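Side-chain contacts in metallocarboxypeptidase (PDB 3DWC), which probably releases C-terminal amino acids other than proline from peptides with broad specificity, as a metal-dependent carboxypeptidase of the M32 family: residues E444-D447 and D448-K452; D233-A236 and H237-G241; E316-A319 and P320-E324. All blocks are in the same frame, centred on the assembly; numbering follows the deposited sequence.

How the contacts relate
Along the chain the order is contact 2, contact 3, contact 1. Contact 2 is the turn that joins strand 230-234 to strand 240-241, the two outer strands of a small sheet whose middle strand is 246-251; it lies beside helix 259-276, which carries the metal-binding H267 and H271. Contacts 3 and 1 belong to helices 312-326 and 443-451, on the same side of the chain's centre, with centres about 16 Å apart. They meet directly, since F317 CB packs 3.1 Å from R451 O. Contact 2 touches neither; its centre is about 25 Å from contact 3's and about 30 Å from contact 1's. Contact 2 thus borders the catalytic centre; the others are peripheral.

Contact 1. Residues E444-D447 and D448-K452; sequences EVVD and DCIRK. With SO4 (sulfate ion), chain R.
R451 turns back along helix 443-451: its backbone N donates to D447 O at 2.8 Å, with an N-H...O angle of 172°, while CB and CG of the same residue lie against that carbonyl oxygen. CG sits between the backbone N and the carbonyl carbon (chi1 82°), and the chain then runs extended to NE, which forms a salt bridge with D448 OD1 at 3.1 Å. The bond uses the anti side of the carboxylate but rises 34° out of its plane; NH1 adds only a weak bond to the same oxygen. Beyond it, the guanidinium edge faces a sulfate, probably from the crystallisation liquor. NH1 and NH2 share sulfate O3 through weak bonds, NH2 at 3.0 Å, so the arginine lies between two anions. D447 directs its own carboxylate elsewhere, to a salt bridge with R438.

The preceding backbone bonds, from D448 N, C449 N and I450 N to the carbonyl oxygens of E444, V445 and V446, continue the same i to i+4 pattern. E444 and D448 run side by side, E444 CG approaching D448 OD2 at 4.1 Å. Their like charges would be expected to repel mildly, and the arginine probably offsets part of this. On the buried side, V446 CG1 meets I450 CD1 at 3.8 Å, the two side chains pointing the same way; M434 and I458 from helices 421-441 and 456-467 pack on V446. The whole is an amphipathic alpha-helix, with an i to i+3 Asp-Arg salt bridge on its polar side and aliphatic residues turned into the helical body.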
loop_
_atom_site.group_PDB
_atom_site.type_symbol
_atom_site.label_atom_id
_atom_site.label_comp_id
_atom_site.label_asym_id
_atom_site.label_seq_id
_atom_site.Cartn_x
_atom_site.Cartn_y
_atom_site.Cartn_z
ATOM N N GLU B 444 -23.580 -23.355 -29.555
ATOM C CA GLU B 444 -24.533 -23.701 -28.496
ATOM C C GLU B 444 -23.807 -23.989 -27.156
ATOM O O GLU B 444 -24.287 -23.619 -26.065
ATOM C CB GLU B 444 -25.409 -24.884 -28.991
ATOM C CG GLU B 444 -26.102 -25.768 -27.930
ATOM C CD GLU B 444 -26.692 -27.050 -28.533
ATOM O OE1 GLU B 444 -26.166 -28.156 -28.202
ATOM O OE2 GLU B 444 -27.649 -26.934 -29.366
ATOM N N VAL B 445 -22.616 -24.577 -27.225
ATOM C CA VAL B 445 -21.802 -24.799 -26.024
ATOM C C VAL B 445 -21.389 -23.455 -25.360
ATOM O O VAL B 445 -21.559 -23.267 -24.167
ATOM C CB VAL B 445 -20.534 -25.600 -26.346
ATOM C CG1 VAL B 445 -19.562 -25.636 -25.138
ATOM C CG2 VAL B 445 -20.923 -27.021 -26.879
ATOM N N VAL B 446 -20.842 -22.533 -26.138
ATOM C CA VAL B 446 -20.472 -21.228 -25.601
ATOM C C VAL B 446 -21.709 -20.568 -25.017
ATOM O O VAL B 446 -21.652 -20.098 -23.906
ATOM C CB VAL B 446 -19.786 -20.327 -26.639
ATOM C CG1 VAL B 446 -19.468 -18.938 -26.054
ATOM C CG2 VAL B 446 -18.517 -21.003 -27.170
ATOM N N ASP B 447 -22.818 -20.509 -25.756
ATOM C CA ASP B 447 -24.048 -19.904 -25.218
ATOM C C ASP B 447 -24.508 -20.543 -23.901
ATOM O O ASP B 447 -24.912 -19.830 -22.968
ATOM C CB ASP B 447 -25.172 -19.932 -26.232
ATOM C CG ASP B 447 -24.962 -18.956 -27.376
ATOM O OD1 ASP B 447 -24.116 -18.037 -27.244
ATOM O OD2 ASP B 447 -25.653 -19.125 -28.408
ATOM N N ASP B 448 -24.391 -21.861 -23.799
ATOM C CA ASP B 448 -24.758 -22.548 -22.566
ATOM C C ASP B 448 -23.853 -22.164 -21.411
ATOM O O ASP B 448 -24.353 -21.950 -20.314
ATOM C CB ASP B 448 -24.745 -24.075 -22.721
ATOM C CG ASP B 448 -25.898 -24.579 -23.494
ATOM O OD1 ASP B 448 -26.768 -23.750 -23.805
ATOM O OD2 ASP B 448 -25.929 -25.803 -23.804
ATOM N N CYS B 449 -22.533 -22.095 -21.647
ATOM C CA CYS B 449 -21.585 -21.611 -20.645
ATOM C C CYS B 449 -21.932 -20.217 -20.141
ATOM O O CYS B 449 -21.937 -19.966 -18.942
ATOM C CB CYS B 449 -20.157 -21.585 -21.204
ATOM S SG CYS B 449 -19.465 -23.231 -21.631
ATOM N N ILE B 450 -22.193 -19.302 -21.065
ATOM C CA ILE B 450 -22.526 -17.942 -20.706
ATOM C C ILE B 450 -23.853 -17.874 -19.943
ATOM O O ILE B 450 -23.894 -17.342 -18.845
ATOM C CB ILE B 450 -22.550 -16.999 -21.955
ATOM C CG1 ILE B 450 -21.139 -16.876 -22.592
ATOM C CG2 ILE B 450 -23.057 -15.603 -21.559
ATOM C CD1 ILE B 450 -21.063 -16.158 -23.999
ATOM N N ARG B 451 -24.926 -18.429 -20.495
ATOM C CA ARG B 451 -26.232 -18.285 -19.866
ATOM C C ARG B 451 -26.345 -18.968 -18.502
ATOM O O ARG B 451 -27.137 -18.535 -17.676
ATOM C CB ARG B 451 -27.367 -18.692 -20.833
ATOM C CG ARG B 451 -27.655 -20.128 -20.956
ATOM C CD ARG B 451 -28.588 -20.382 -22.180
ATOM N NE ARG B 451 -28.714 -21.802 -22.413
ATOM C CZ ARG B 451 -29.413 -22.630 -21.634
ATOM N NH1 ARG B 451 -29.454 -23.920 -21.938
ATOM N NH2 ARG B 451 -30.098 -22.186 -20.567
ATOM N N LYS B 452 -25.536 -19.999 -18.268
ATOM C CA LYS B 452 -25.462 -20.658 -16.985
ATOM C C LYS B 452 -24.331 -20.120 -16.072
ATOM O O LYS B 452 -24.165 -20.628 -14.975
ATOM C CB LYS B 452 -25.231 -22.170 -17.175
ATOM C CG LYS B 452 -26.340 -22.910 -17.911
ATOM C CD LYS B 452 -26.017 -24.401 -17.986
ATOM C CE LYS B 452 -27.054 -25.184 -18.847
ATOM N NZ LYS B 452 -26.713 -26.636 -18.929
HETATM S S SO4 R . -32.092 -25.110 -19.511
HETATM O O1 SO4 R . -33.372 -25.785 -19.290
HETATM O O2 SO4 R . -31.013 -26.090 -19.683
HETATM O O3 SO4 R . -32.233 -24.271 -20.700
HETATM O O4 SO4 R . -31.768 -24.280 -18.351
#

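Contact 2. Residues D233-A236 and H237-G241; sequences DVSA and HPFCG
S235 OG reaches across the turn to donate a hydrogen bond to H237 O, 2.6 Å away. The hydroxyl does not approach along a lone pair: it stands above the carbonyl plane, 58° out of it. The chi1 of 66° sets OG between the backbone N and the carbonyl carbon, on the side where H237 O lies. OG has a second polar partner in T250 OG1 of strand 246-251, and the backbone N of F239 bonds to that same threonine oxygen, so one side chain of the central strand ties down both limbs of the turn.

This is the connection between strands 230-234 and 240-241, which are not neighbours: strand 246-251 lies between them in the sheet. The P238 side chain lies about 5 Å from that of E268, the predicted proton donor/acceptor, so the turn borders the metal centre.

The remaining contacts are packing and ring contacts. The F239 ring presents its edge to the serine, with CE2 3.3 Å from S235 OG, and the ring also meets H31 edge-to-face. At the exposed outer bend, the H237 imidazole has A236 CB over one face, 4.2 Å above its plane and displaced toward the rim.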
loop_
_atom_site.group_PDB
_atom_site.type_symbol
_atom_site.label_atom_id
_atom_site.label_comp_id
_atom_site.label_asym_id
_atom_site.label_seq_id
_atom_site.Cartn_x
_atom_site.Cartn_y
_atom_site.Cartn_z
ATOM N N ASP B 233 -11.584 -3.105 -4.521
ATOM C CA ASP B 233 -11.761 -1.929 -3.618
ATOM C C ASP B 233 -12.408 -0.789 -4.402
ATOM O O ASP B 233 -12.846 -1.003 -5.508
ATOM C CB ASP B 233 -10.395 -1.484 -3.070
ATOM C CG ASP B 233 -9.798 -2.496 -2.136
ATOM O OD1 ASP B 233 -10.322 -2.648 -1.003
ATOM O OD2 ASP B 233 -8.835 -3.175 -2.537
ATOM N N VAL B 234 -12.423 0.426 -3.835
ATOM C CA VAL B 234 -13.058 1.618 -4.434
ATOM C C VAL B 234 -12.006 2.713 -4.793
ATOM O O VAL B 234 -11.076 2.967 -4.035
ATOM C CB VAL B 234 -14.128 2.140 -3.482
ATOM C CG1 VAL B 234 -14.701 3.483 -3.946
ATOM C CG2 VAL B 234 -15.245 1.096 -3.337
ATOM N N SER B 235 -12.089 3.258 -6.004
ATOM C CA SER B 235 -11.365 4.476 -6.390
ATOM C C SER B 235 -12.259 5.355 -7.266
ATOM O O SER B 235 -13.321 4.922 -7.688
ATOM C CB SER B 235 -10.032 4.207 -7.092
ATOM O OG SER B 235 -10.180 3.587 -8.374
ATOM N N ALA B 236 -11.833 6.610 -7.455
ATOM C CA ALA B 236 -12.502 7.571 -8.314
ATOM C C ALA B 236 -12.521 7.097 -9.780
ATOM O O ALA B 236 -13.501 7.301 -10.482
ATOM C CB ALA B 236 -11.828 8.982 -8.186
ATOM N N HIS B 237 -11.459 6.445 -10.250
ATOM C CA HIS B 237 -11.467 5.854 -11.609
ATOM C C HIS B 237 -11.199 4.347 -11.523
ATOM O O HIS B 237 -10.200 3.941 -10.943
ATOM C CB HIS B 237 -10.424 6.563 -12.496
ATOM C CG HIS B 237 -10.487 8.071 -12.418
ATOM N ND1 HIS B 237 -9.533 8.828 -11.759
ATOM C CD2 HIS B 237 -11.412 8.956 -12.872
ATOM C CE1 HIS B 237 -9.857 10.110 -11.828
ATOM N NE2 HIS B 237 -10.991 10.217 -12.499
ATOM N N PRO B 238 -12.115 3.498 -12.028
ATOM C CA PRO B 238 -11.802 2.067 -12.027
ATOM C C PRO B 238 -10.542 1.731 -12.809
ATOM O O PRO B 238 -10.314 2.261 -13.889
ATOM C CB PRO B 238 -13.027 1.427 -12.700
ATOM C CG PRO B 238 -13.685 2.508 -13.390
ATOM C CD PRO B 238 -13.471 3.718 -12.540
ATOM N N PHE B 239 -9.711 0.888 -12.231
ATOM C CA PHE B 239 -8.528 0.416 -12.913
ATOM C C PHE B 239 -8.201 -0.953 -12.340
ATOM O O PHE B 239 -8.789 -1.376 -11.363
ATOM C CB PHE B 239 -7.336 1.378 -12.748
ATOM C CG PHE B 239 -6.873 1.538 -11.330
ATOM C CD1 PHE B 239 -5.772 0.855 -10.854
ATOM C CD2 PHE B 239 -7.533 2.403 -10.468
ATOM C CE1 PHE B 239 -5.344 1.015 -9.507
ATOM C CE2 PHE B 239 -7.117 2.553 -9.133
ATOM C CZ PHE B 239 -6.028 1.844 -8.668
ATOM N N CYS B 240 -7.260 -1.613 -13.005
ATOM C CA CYS B 240 -6.709 -2.908 -12.620
ATOM C C CYS B 240 -5.232 -2.638 -12.370
ATOM O O CYS B 240 -4.487 -2.239 -13.289
ATOM C CB CYS B 240 -6.852 -3.897 -13.792
ATOM S SG CYS B 240 -6.092 -5.526 -13.564
ATOM N N GLY B 241 -4.782 -2.841 -11.150
ATOM C CA GLY B 241 -3.389 -2.529 -10.868
ATOM C C GLY B 241 -2.676 -3.446 -9.904
ATOM O O GLY B 241 -3.037 -4.600 -9.762
#

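Contact 3. Residues E316-A319 and P320-E324; sequences EFLA and PRLVE
R321 brings its guanidinium over one face of the F317 ring in a cation-pi contact, with CZ 4.6 Å from the ring centroid and displaced toward the rim. The two planes are 78° apart, so the guanidinium stands nearly upright on the ring and is not stacked flat. NE and NH2 make the approach, NH2 coming to 3.6 Å from CE1. A bend at chi2 (-69°) brings the arginine back along the helix toward the phenylalanine one turn earlier, and F317 O then lies over the centre of the guanidinium face. F218 of helix 209-222 touches both residues; E324 supplies a long salt bridge to NH1.

Backbone bonding is interrupted by P320, which has no N-H for E316 O; its ring carbon CD faces that oxygen instead at 3.2 Å. Further on, L322 N donates to L318 O at 3.0 Å and V323 N to A319 O at 3.1 Å, while L322 N also makes a weak bond to A319 O.

Among the apolar contacts, L318 CD1 meets L322 CD2 at 4.0 Å on the buried side, where F219 and L215 of helix 209-222 cover them. A319 CB presses on P320 CD at 3.3 Å, tighter than usual for two carbons.

Together these features define a proline-kinked alpha-helix, with an i to i+4 Phe-Arg pair on one flank and leucines packing against a neighbouring helix on another.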
loop_
_atom_site.group_PDB
_atom_site.type_symbol
_atom_site.label_atom_id
_atom_site.label_comp_id
_atom_site.label_asym_id
_atom_site.label_seq_id
_atom_site.Cartn_x
_atom_site.Cartn_y
_atom_site.Cartn_z
ATOM N N GLU B 316 -29.599 -13.696 -19.550
ATOM C CA GLU B 316 -30.365 -14.786 -19.000
ATOM C C GLU B 316 -29.851 -15.227 -17.650
ATOM O O GLU B 316 -30.630 -15.521 -16.741
ATOM C CB GLU B 316 -30.335 -15.968 -19.944
ATOM C CG GLU B 316 -30.937 -15.664 -21.271
ATOM C CD GLU B 316 -31.097 -16.918 -22.133
ATOM O OE1 GLU B 316 -31.360 -18.011 -21.554
ATOM O OE2 GLU B 316 -30.913 -16.785 -23.367
ATOM N N PHE B 317 -28.522 -15.286 -17.535
ATOM C CA PHE B 317 -27.888 -15.433 -16.249
ATOM C C PHE B 317 -28.021 -14.198 -15.301
ATOM O O PHE B 317 -28.255 -14.333 -14.100
ATOM C CB PHE B 317 -26.417 -15.757 -16.450
ATOM C CG PHE B 317 -25.737 -16.186 -15.182
ATOM C CD1 PHE B 317 -25.903 -17.476 -14.683
ATOM C CD2 PHE B 317 -24.906 -15.306 -14.500
ATOM C CE1 PHE B 317 -25.267 -17.880 -13.497
ATOM C CE2 PHE B 317 -24.258 -15.706 -13.323
ATOM C CZ PHE B 317 -24.448 -17.001 -12.829
ATOM N N LEU B 318 -27.833 -13.001 -15.839
ATOM C CA LEU B 318 -27.820 -11.791 -15.028
ATOM C C LEU B 318 -29.152 -11.433 -14.371
ATOM O O LEU B 318 -29.210 -11.094 -13.165
ATOM C CB LEU B 318 -27.358 -10.600 -15.881
ATOM C CG LEU B 318 -27.351 -9.227 -15.189
ATOM C CD1 LEU B 318 -26.438 -9.241 -13.962
ATOM C CD2 LEU B 318 -26.985 -8.127 -16.183
ATOM N N ALA B 319 -30.217 -11.463 -15.159
ATOM C CA ALA B 319 -31.524 -10.981 -14.694
ATOM C C ALA B 319 -31.973 -11.512 -13.334
ATOM O O ALA B 319 -32.345 -10.701 -12.432
ATOM C CB ALA B 319 -32.583 -11.205 -15.764
ATOM N N PRO B 320 -31.977 -12.838 -13.153
ATOM C CA PRO B 320 -32.328 -13.373 -11.830
ATOM C C PRO B 320 -31.360 -13.069 -10.685
ATOM O O PRO B 320 -31.767 -13.116 -9.519
ATOM C CB PRO B 320 -32.357 -14.906 -12.056
ATOM C CG PRO B 320 -32.268 -15.118 -13.510
ATOM C CD PRO B 320 -31.651 -13.917 -14.110
ATOM N N ARG B 321 -30.084 -12.830 -10.978
ATOM C CA ARG B 321 -29.195 -12.286 -9.959
ATOM C C ARG B 321 -29.573 -10.877 -9.585
ATOM O O ARG B 321 -29.395 -10.469 -8.428
ATOM C CB ARG B 321 -27.750 -12.268 -10.402
ATOM C CG ARG B 321 -27.247 -13.604 -10.905
ATOM C CD ARG B 321 -27.129 -14.637 -9.833
ATOM N NE ARG B 321 -27.181 -15.929 -10.482
ATOM C CZ ARG B 321 -28.292 -16.605 -10.751
ATOM N NH1 ARG B 321 -29.492 -16.186 -10.316
ATOM N NH2 ARG B 321 -28.193 -17.762 -11.403
ATOM N N LEU B 322 -30.111 -10.112 -10.524
ATOM C CA LEU B 322 -30.530 -8.754 -10.178
ATOM C C LEU B 322 -31.743 -8.841 -9.272
ATOM O O LEU B 322 -31.876 -8.042 -8.362
ATOM C CB LEU B 322 -30.827 -7.885 -11.399
ATOM C CG LEU B 322 -29.664 -7.607 -12.359
ATOM C CD1 LEU B 322 -30.182 -6.911 -13.643
ATOM C CD2 LEU B 322 -28.581 -6.815 -11.694
ATOM N N VAL B 323 -32.624 -9.802 -9.500
ATOM C CA VAL B 323 -33.790 -9.990 -8.595
ATOM C C VAL B 323 -33.325 -10.404 -7.174
ATOM O O VAL B 323 -33.717 -9.828 -6.169
ATOM C CB VAL B 323 -34.789 -11.010 -9.182
ATOM C CG1 VAL B 323 -35.904 -11.370 -8.137
ATOM C CG2 VAL B 323 -35.367 -10.462 -10.456
ATOM N N GLU B 324 -32.404 -11.355 -7.131
ATOM C CA GLU B 324 -31.848 -11.872 -5.893
ATOM C C GLU B 324 -31.107 -10.835 -5.017
ATOM O O GLU B 324 -31.278 -10.823 -3.786
ATOM C CB GLU B 324 -30.903 -12.996 -6.270
ATOM C CG GLU B 324 -30.206 -13.622 -5.093
ATOM C CD GLU B 324 -29.145 -14.623 -5.529
ATOM O OE1 GLU B 324 -29.044 -14.896 -6.765
ATOM O OE2 GLU B 324 -28.415 -15.115 -4.614
#